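Local coordinates for MerB2 (Bacillus megaterium, PDB 5C17), which probably acts as an alkylmercury lyase that cleaves the carbon-mercury bond of organomercurials, and here holds a mercury(II) ion, at residues M67-R70 against I76-A79. Residues are numbered along the deposited sequence; the frame is centred on the assembly and turned at random. Where two conformers were deposited one is given.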
ATOM      1  N   MET A  67      -5.928  -4.982  -6.152  1.00  8.53           N
ATOM      2  CA  MET A  67      -4.855  -5.408  -5.262  1.00  8.25           C
ATOM      3  C   MET A  67      -3.535  -5.569  -5.985  1.00  8.48           C
ATOM      4  O   MET A  67      -2.478  -5.628  -5.351  1.00  8.88           O
ATOM      5  CB  MET A  67      -5.236  -6.707  -4.562  1.00  9.06           C
ATOM      6  CG  MET A  67      -6.336  -6.504  -3.538  1.00 10.11           C
ATOM      7  SD  MET A  67      -6.964  -8.033  -2.834  1.00 12.36           S
ATOM      8  CE  MET A  67      -5.504  -8.579  -1.964  1.00 13.91           C
ATOM      9  N   ILE A  68      -3.622  -5.640  -7.308  1.00  9.32           N
ATOM     10  CA  ILE A  68      -2.485  -5.492  -8.210  1.00  9.74           C
ATOM     11  C   ILE A  68      -2.903  -4.494  -9.276  1.00 10.30           C
ATOM     12  O   ILE A  68      -4.103  -4.284  -9.508  1.00 11.36           O
ATOM     13  CB  ILE A  68      -2.042  -6.830  -8.857  1.00 10.56           C
ATOM     14  CG1 ILE A  68      -3.134  -7.387  -9.781  1.00 10.77           C
ATOM     15  CG2 ILE A  68      -1.668  -7.844  -7.781  1.00 11.17           C
ATOM     16  CD1 ILE A  68      -2.721  -8.636 -10.524  1.00 12.77           C
ATOM     17  N   VAL A  69      -1.906  -3.875  -9.894  1.00  9.63           N
ATOM     18  CA  VAL A  69      -2.118  -2.898 -10.961  1.00 10.31           C
ATOM     19  C   VAL A  69      -1.366  -3.344 -12.190  1.00 10.30           C
ATOM     20  O   VAL A  69      -0.205  -3.720 -12.099  1.00 10.88           O
ATOM     21  CB  VAL A  69      -1.679  -1.469 -10.549  1.00 11.75           C
ATOM     22  CG1 VAL A  69      -1.605  -0.523 -11.760  1.00 12.49           C
ATOM     23  CG2 VAL A  69      -2.626  -0.933  -9.502  1.00 12.92           C
ATOM     24  N   ARG A  70      -2.055  -3.298 -13.325  1.00 11.70           N
ATOM     25  CA  ARG A  70      -1.453  -3.622 -14.611  0.50 12.28           C
ATOM     26  C   ARG A  70      -1.455  -2.396 -15.485  1.00 12.89           C
ATOM     27  O   ARG A  70      -2.441  -1.661 -15.524  1.00 14.05           O
ATOM     28  CB  ARG A  70      -2.233  -4.732 -15.325  0.50 12.76           C
ATOM     29  CG  ARG A  70      -2.099  -6.094 -14.650  0.50 13.14           C
ATOM     30  CD  ARG A  70      -2.877  -7.196 -15.355  0.50 14.69           C
ATOM     31  NE  ARG A  70      -4.326  -7.003 -15.282  0.50 15.87           N
ATOM     32  CZ  ARG A  70      -5.223  -7.945 -15.567  0.50 16.76           C
ATOM     33  NH1 ARG A  70      -6.522  -7.686 -15.483  0.50 16.26           N
ATOM     34  NH2 ARG A  70      -4.829  -9.155 -15.943  0.50 18.76           N
ATOM     35  N   ILE A  76       2.228  -6.448 -14.923  1.00 10.00           N
ATOM     36  CA  ILE A  76       1.875  -6.103 -13.543  1.00  9.85           C
ATOM     37  C   ILE A  76       2.986  -5.260 -12.924  1.00  9.69           C
ATOM     38  O   ILE A  76       4.154  -5.684 -12.878  1.00 10.61           O
ATOM     39  CB  ILE A  76       1.646  -7.377 -12.705  1.00 10.08           C
ATOM     40  CG1 ILE A  76       0.549  -8.251 -13.318  1.00 11.14           C
ATOM     41  CG2 ILE A  76       1.309  -7.019 -11.243  1.00 10.99           C
ATOM     42  CD1 ILE A  76       0.566  -9.678 -12.823  1.00 12.60           C
ATOM     43  N   VAL A  77       2.624  -4.071 -12.449  1.00  9.07           N
ATOM     44  CA  VAL A  77       3.607  -3.084 -12.004  1.00  9.81           C
ATOM     45  C   VAL A  77       3.396  -2.624 -10.564  1.00  9.35           C
ATOM     46  O   VAL A  77       4.161  -1.812 -10.049  1.00 11.31           O
ATOM     47  CB  VAL A  77       3.626  -1.848 -12.934  1.00 11.27           C
ATOM     48  CG1 VAL A  77       4.134  -2.251 -14.318  1.00 12.27           C
ATOM     49  CG2 VAL A  77       2.231  -1.189 -13.027  1.00 11.10           C
ATOM     50  N   GLY A  78       2.364  -3.135  -9.911  1.00  8.82           N
ATOM     51  CA  GLY A  78       2.120  -2.780  -8.527  1.00  9.38           C
ATOM     52  C   GLY A  78       1.330  -3.852  -7.823  1.00  8.84           C
ATOM     53  O   GLY A  78       0.544  -4.562  -8.460  1.00  9.10           O
ATOM     54  N   ALA A  79       1.538  -3.974  -6.511  1.00  8.14           N
ATOM     55  CA  ALA A  79       0.798  -4.952  -5.722  1.00  7.84           C
ATOM     56  C   ALA A  79       0.798  -4.530  -4.260  1.00  8.15           C
ATOM     57  O   ALA A  79       1.838  -4.130  -3.738  1.00  8.77           O
ATOM     58  CB  ALA A  79       1.412  -6.327  -5.848  1.00  9.27           C
TER
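I68, R70, I76 and A79 share one face of this antiparallel hairpin and carry most of its side-chain contact. I76 lies alongside both I68 and R70 of the partner strand. Its CG1 packs against the aliphatic part of R70, 3.7 Å from R70 CG. Its CG2 and CD1 turn to I68, with I76 CG2 4.1 Å from I68 CB. The isoleucine side chains slant across each other. I68 CG1 sits between the backbone N and the carbonyl carbon (chi1 65°), which brings I68 CD1 to I76 CD1 and leaves I68 CG2 to meet A79 CB at 3.9 Å. V69 and V77 make a separate, lighter contact, V69 CG1 to V77 CG2 at 4.1 Å.

The backbone forms a classic beta bulge, with V77 and G78 both opposite V69. V69 O takes a nearly straight bond from V77 N at 2.9 Å, with 169° at the hydrogen. A weak second bond reaches V69 O from G78 N at 3.4 Å. In return V69 N donates to G78 O at 2.9 Å, approaching from above the carbonyl plane.

The hairpin edges the larger antiparallel sheet. Strand 76-79 lies next to strand 82-83, antiparallel to it, and strand 68-70 is the outermost strand within the chain. I29 of helix 22-34 packs on I68, I76 and A79, while V59 of helix 52-64 touches I68 and R70. V69 meets W101, in a loop, and A161 of helix 160-164.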